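PDB 6NDS: 3-hydroxy-3-methylglutaryl-CoA lyase from Acinetobacter baumannii, which binds coenzyme A and a zinc ion and belongs to the HMGL-like family of TIM-barrel enzymes. Local coordinates for residues V34-D37 / K38-L42; F59-P62 / K63-P66. All coordinates share one frame; numbering follows the deposited sequence. Where two conformers were deposited one is given.

Overall arrangement
Both contacts are local, between residues a few positions apart, within the parallel-stranded TIM barrel. Interaction 1 forms the start of helix 36-46, in the connection from strand 17-20 to strand 53-58; interaction 2 is the loop that leaves strand 53-58 and leads to helix 71-77. Their centres lie 17 Å apart and their nearest atoms about 6 Å, so they do not touch. Interaction 2 belongs to the coenzyme A pocket, with the Ile65 side chain about 11 Å from the zinc ion bound by Asp25, His215 and His217. Interaction 1 stands back from the ligand: the side chain of Lys39 is about 13 Å from coenzyme A.

Interaction 1. Residues V34-D37 / K38-L42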
loop_
_atom_site.group_PDB
_atom_site.type_symbol
_atom_site.label_atom_id
_atom_site.label_comp_id
_atom_site.label_asym_id
_atom_site.label_seq_id
_atom_site.Cartn_x
_atom_site.Cartn_y
_atom_site.Cartn_z
ATOM N N VAL A 34 -17.430 18.705 -9.806
ATOM C CA VAL A 34 -17.657 19.172 -8.445
ATOM C C VAL A 34 -17.997 20.658 -8.514
ATOM O O VAL A 34 -17.153 21.446 -8.982
ATOM C CB VAL A 34 -16.445 18.936 -7.538
ATOM C CG1 VAL A 34 -16.699 19.530 -6.149
ATOM C CG2 VAL A 34 -16.127 17.437 -7.446
ATOM N N PRO A 35 -19.189 21.075 -8.106
ATOM C CA PRO A 35 -19.569 22.482 -8.239
ATOM C C PRO A 35 -18.576 23.404 -7.555
ATOM O O PRO A 35 -17.949 23.056 -6.549
ATOM C CB PRO A 35 -20.932 22.554 -7.554
ATOM C CG PRO A 35 -21.465 21.165 -7.597
ATOM C CD PRO A 35 -20.279 20.246 -7.568
ATOM N N THR A 36 -18.501 24.619 -8.085
ATOM C CA THR A 36 -17.531 25.598 -7.601
ATOM C C THR A 36 -17.639 25.835 -6.094
ATOM O O THR A 36 -16.619 25.860 -5.393
ATOM C CB THR A 36 -17.718 26.890 -8.388
ATOM O OG1 THR A 36 -17.558 26.586 -9.782
ATOM C CG2 THR A 36 -16.685 27.918 -7.957
ATOM N N ASP A 37 -18.857 26.017 -5.568
ATOM C CA ASP A 37 -18.953 26.300 -4.140
ATOM C C ASP A 37 -18.609 25.078 -3.299
ATOM O O ASP A 37 -18.205 25.239 -2.143
ATOM C CB ASP A 37 -20.326 26.877 -3.747
ATOM C CG ASP A 37 -21.516 26.001 -4.142
ATOM O OD1 ASP A 37 -21.338 24.919 -4.729
ATOM O OD2 ASP A 37 -22.653 26.430 -3.869
ATOM N N LYS A 38 -18.726 23.875 -3.861
ATOM C CA LYS A 38 -18.331 22.686 -3.118
ATOM C C LYS A 38 -16.829 22.452 -3.187
ATOM O O LYS A 38 -16.260 21.889 -2.244
ATOM C CB LYS A 38 -19.113 21.467 -3.617
ATOM C CG LYS A 38 -20.605 21.593 -3.344
ATOM C CD LYS A 38 -21.398 20.348 -3.728
ATOM C CE LYS A 38 -22.889 20.630 -3.672
ATOM N NZ LYS A 38 -23.694 19.385 -3.782
ATOM N N LYS A 39 -16.175 22.875 -4.279
ATOM C CA LYS A 39 -14.714 22.912 -4.295
ATOM C C LYS A 39 -14.207 23.860 -3.216
ATOM O O LYS A 39 -13.266 23.538 -2.477
ATOM C CB LYS A 39 -14.190 23.361 -5.666
ATOM C CG LYS A 39 -14.352 22.359 -6.824
ATOM C CD LYS A 39 -13.471 22.809 -7.996
ATOM C CE LYS A 39 -13.628 21.934 -9.232
ATOM N NZ LYS A 39 -14.862 22.288 -10.002
ATOM N N ILE A 40 -14.834 25.033 -3.114
ATOM C CA ILE A 40 -14.458 26.018 -2.105
ATOM C C ILE A 40 -14.659 25.447 -0.709
ATOM O O ILE A 40 -13.781 25.561 0.159
ATOM C CB ILE A 40 -15.254 27.322 -2.313
ATOM C CG1 ILE A 40 -14.744 28.049 -3.564
ATOM C CG2 ILE A 40 -15.150 28.206 -1.097
ATOM C CD1 ILE A 40 -15.676 29.093 -4.084
ATOM N N ASP A 41 -15.791 24.772 -0.485
ATOM C CA ASP A 41 -16.065 24.172 0.824
ATOM C C ASP A 41 -15.019 23.128 1.187
ATOM O O ASP A 41 -14.584 23.042 2.343
ATOM C CB ASP A 41 -17.454 23.525 0.828
ATOM C CG ASP A 41 -18.575 24.528 0.995
ATOM O OD1 ASP A 41 -18.297 25.717 1.256
ATOM O OD2 ASP A 41 -19.749 24.118 0.868
ATOM N N LEU A 42 -14.640 22.291 0.216
ATOM C CA LEU A 42 -13.648 21.246 0.459
ATOM C C LEU A 42 -12.313 21.852 0.869
ATOM O O LEU A 42 -11.698 21.423 1.854
ATOM C CB LEU A 42 -13.484 20.383 -0.791
ATOM C CG LEU A 42 -12.338 19.363 -0.732
ATOM C CD1 LEU A 42 -12.604 18.305 0.324
ATOM C CD2 LEU A 42 -12.114 18.739 -2.115
HETATM O O HOH W 1 -14.744 19.345 -10.860
#
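Val34 and Lys39 meet in a helix-start contact, where the chain enters helix 36-46 between the barrel strands 17-20 and 53-58. Pro35 occupies the N-cap position, and its carbonyl begins the helical bonding: Lys39 N donates to Pro35 O at 2.9 Å. Ile40 N to Thr36 O, 3.0 Å, and Asp41 N to Asp37 O continue the pattern, while the bond from Lys38 N to Pro35 O is weak.

The Lys39 side chain runs back against the direction of the helix. Its CG packs 3.7 Å from Val34 CG1, and the chain stays extended until a bend at the last torsion (chi4 80°) turns the ammonium onto the preceding loop. There NZ reaches Val34 O at 2.6 Å, in the carbonyl plane with a C=O...N angle of 159°. Water 1 ties the two residues together again, accepting from Lys39 NZ at 3.1 Å and from Val34 N at 3.0 Å. Further partners of Lys39 include Asp70 OD2, through a salt bridge, Trp33, through a cation-pi contact, and Asn67 O, through a weak hydrogen bond. Thr36 OG1 shares the same Asp70 oxygen through a hydrogen bond.

The extended Lys38, which also touches Leu291 of helix 288-292, brings its CD to 4.0 Å from both CG and CD of Pro35, displaced past that edge of the ring. In the conformer given, its ammonium leads away.

The buried ammonium of Lys39 is thus met by a carbonyl, a carboxylate and a water, which would favour its charged form and tie the helix start to the loop before it.

Interaction 2. Residues F59-P62 / K63-P66; sequences FVSP and KAIP. With COA (coenzyme A), chain B.
Val60 and Ile65 cross obliquely and present their aliphatic branches both to each other and to coenzyme A. With chi1 of -60°, Val60 places CG2 between its own backbone N and carbonyl carbon, 3.7 Å from Ile65 CB. The other branch, CG1, faces the ligand and comes 3.4 Å from O5P of coenzyme A. Ile65 contributes its longer arm, whose CG1 lies 3.6 Å from C5P and whose CD1 also nears N4P, so the two side chains together pack against one pantetheine amide.

Ser61 is turned differently. Its OG stands opposite the backbone N (chi1 169°), which brings it over the amides of the following turn: Lys63 N at 3.1 Å and Ala64 N both make weak bonds to Ser61 OG. A straighter bond, Ile65 N to Ser61 O at 3.0 Å, closes the turn and gives the pattern of an ST motif.

The backbone of 59-61 then serves the ligand directly. Ser61 N donates to O9P of coenzyme A at 2.9 Å, and Phe59 O accepts from the adenine N6A at 3.0 Å with an N-H...O angle of 164°. Val60 O accepts from Arg98 NH1; water 2 lies between Val60 O and Ile65 O, 2.8 Å from the latter.

Since strand 53-58 ends just before this loop, the site sits at the C-terminal end of the barrel strands, the usual place for a TIM-barrel pocket. The chemistry divides the work: backbone polar groups read the adenine amino group and a pantetheine carbonyl, while Val60 and Ile65 lay aliphatic branches against the C5P amide.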
loop_
_atom_site.group_PDB
_atom_site.type_symbol
_atom_site.label_atom_id
_atom_site.label_comp_id
_atom_site.label_asym_id
_atom_site.label_seq_id
_atom_site.Cartn_x
_atom_site.Cartn_y
_atom_site.Cartn_z
ATOM N N PHE A 59 -4.369 26.393 -13.471
ATOM C CA PHE A 59 -4.680 27.424 -14.455
ATOM C C PHE A 59 -4.246 26.907 -15.819
ATOM O O PHE A 59 -3.234 27.328 -16.375
ATOM C CB PHE A 59 -4.025 28.751 -14.055
ATOM C CG PHE A 59 -4.580 29.280 -12.760
ATOM C CD1 PHE A 59 -5.710 30.082 -12.763
ATOM C CD2 PHE A 59 -4.024 28.909 -11.548
ATOM C CE1 PHE A 59 -6.257 30.536 -11.575
ATOM C CE2 PHE A 59 -4.573 29.351 -10.349
ATOM C CZ PHE A 59 -5.691 30.177 -10.372
ATOM N N VAL A 60 -5.037 25.966 -16.341
ATOM C CA VAL A 60 -4.728 25.236 -17.563
ATOM C C VAL A 60 -5.904 25.376 -18.522
ATOM O O VAL A 60 -6.966 25.892 -18.172
ATOM C CB VAL A 60 -4.423 23.745 -17.286
ATOM C CG1 VAL A 60 -3.221 23.606 -16.355
ATOM C CG2 VAL A 60 -5.647 23.052 -16.674
ATOM N N SER A 61 -5.689 24.915 -19.750
ATOM C CA SER A 61 -6.721 24.998 -20.772
ATOM C C SER A 61 -7.996 24.319 -20.286
ATOM O O SER A 61 -7.937 23.187 -19.791
ATOM C CB SER A 61 -6.249 24.328 -22.062
ATOM O OG SER A 61 -7.332 24.193 -22.970
ATOM N N PRO A 62 -9.157 24.962 -20.406
ATOM C CA PRO A 62 -10.404 24.261 -20.081
ATOM C C PRO A 62 -10.718 23.143 -21.057
ATOM O O PRO A 62 -11.513 22.257 -20.720
ATOM C CB PRO A 62 -11.459 25.376 -20.141
ATOM C CG PRO A 62 -10.896 26.344 -21.134
ATOM C CD PRO A 62 -9.401 26.323 -20.915
ATOM N N LYS A 63 -10.119 23.153 -22.257
ATOM C CA LYS A 63 -10.292 22.024 -23.168
ATOM C C LYS A 63 -9.507 20.811 -22.690
ATOM O O LYS A 63 -9.938 19.671 -22.894
ATOM C CB LYS A 63 -9.860 22.408 -24.581
ATOM C CG LYS A 63 -10.726 23.474 -25.230
ATOM C CD LYS A 63 -10.235 23.770 -26.643
ATOM C CE LYS A 63 -11.094 24.813 -27.327
ATOM N NZ LYS A 63 -10.665 25.024 -28.744
ATOM N N ALA A 64 -8.360 21.041 -22.058
ATOM C CA ALA A 64 -7.538 19.963 -21.524
ATOM C C ALA A 64 -8.120 19.386 -20.237
ATOM O O ALA A 64 -8.204 18.164 -20.083
ATOM C CB ALA A 64 -6.118 20.473 -21.277
ATOM N N ILE A 65 -8.496 20.245 -19.292
ATOM C CA ILE A 65 -8.930 19.799 -17.968
ATOM C C ILE A 65 -10.206 20.549 -17.611
ATOM O O ILE A 65 -10.163 21.503 -16.825
ATOM C CB ILE A 65 -7.833 20.020 -16.913
ATOM C CG1 ILE A 65 -6.507 19.392 -17.362
ATOM C CG2 ILE A 65 -8.243 19.457 -15.534
ATOM C CD1 ILE A 65 -6.455 17.870 -17.232
ATOM N N PRO A 66 -11.353 20.155 -18.163
ATOM C CA PRO A 66 -12.591 20.903 -17.879
ATOM C C PRO A 66 -12.984 20.896 -16.417
ATOM O O PRO A 66 -13.628 21.845 -15.963
ATOM C CB PRO A 66 -13.642 20.201 -18.753
ATOM C CG PRO A 66 -13.033 18.922 -19.188
ATOM C CD PRO A 66 -11.545 19.125 -19.194
HETATM N N1A COA B . -5.137 28.515 -19.327
HETATM C C2A COA B . -6.215 28.756 -20.088
HETATM N N3A COA B . -6.296 28.928 -21.407
HETATM C C4A COA B . -5.083 28.818 -21.972
HETATM C C5A COA B . -3.889 28.564 -21.332
HETATM C C6A COA B . -3.928 28.403 -19.934
HETATM N N6A COA B . -2.852 28.165 -19.191
HETATM N N7A COA B . -2.849 28.526 -22.251
HETATM C C8A COA B . -3.423 28.752 -23.412
HETATM N N9A COA B . -4.780 28.937 -23.304
HETATM C C1B COA B . -5.732 29.236 -24.376
HETATM C C2B COA B . -5.398 30.489 -25.183
HETATM O O2B COA B . -5.760 31.706 -24.567
HETATM C C3B COA B . -6.161 30.181 -26.469
HETATM O O3B COA B . -7.565 30.288 -26.255
HETATM P P3B COA B . -8.341 30.454 -27.666
HETATM O O7A COA B . -8.558 29.068 -28.248
HETATM O O8A COA B . -7.435 31.301 -28.539
HETATM O O9A COA B . -9.647 31.157 -27.351
HETATM C C4B COA B . -5.718 28.740 -26.656
HETATM O O4B COA B . -5.750 28.181 -25.313
HETATM C C5B COA B . -4.302 28.660 -27.165
HETATM O O5B COA B . -3.944 27.285 -27.361
HETATM P P1A COA B . -2.382 26.951 -27.422
HETATM O O1A COA B . -1.595 28.058 -26.803
HETATM O O2A COA B . -2.024 26.454 -28.784
HETATM O O3A COA B . -2.376 25.728 -26.391
HETATM P P2A COA B . -2.921 24.231 -26.508
HETATM O O4A COA B . -1.986 23.455 -27.376
HETATM O O5A COA B . -4.378 24.234 -26.836
HETATM O O6A COA B . -2.771 23.774 -24.977
HETATM C CBP COA B . -1.744 23.857 -22.823
HETATM C CCP COA B . -1.481 23.882 -24.325
HETATM C CDP COA B . -0.420 23.778 -22.055
HETATM C CEP COA B . -2.479 25.141 -22.422
HETATM C CAP COA B . -2.612 22.631 -22.527
HETATM O OAP COA B . -2.004 21.485 -23.107
HETATM C C9P COA B . -2.817 22.378 -21.043
HETATM O O9P COA B . -3.535 23.119 -20.377
HETATM N N8P COA B . -2.198 21.325 -20.533
HETATM C C7P COA B . -2.193 21.019 -19.108
HETATM C C6P COA B . -2.991 19.775 -18.811
HETATM C C5P COA B . -2.862 19.356 -17.363
HETATM O O5P COA B . -3.040 20.167 -16.455
HETATM N N4P COA B . -2.560 18.072 -17.136
HETATM C C3P COA B . -2.566 17.451 -15.819
HETATM C C2P COA B . -1.611 18.121 -14.862
HETATM S S1P COA B . 0.064 18.229 -15.540
HETATM O O HOH W 2 -9.156 24.118 -16.891
#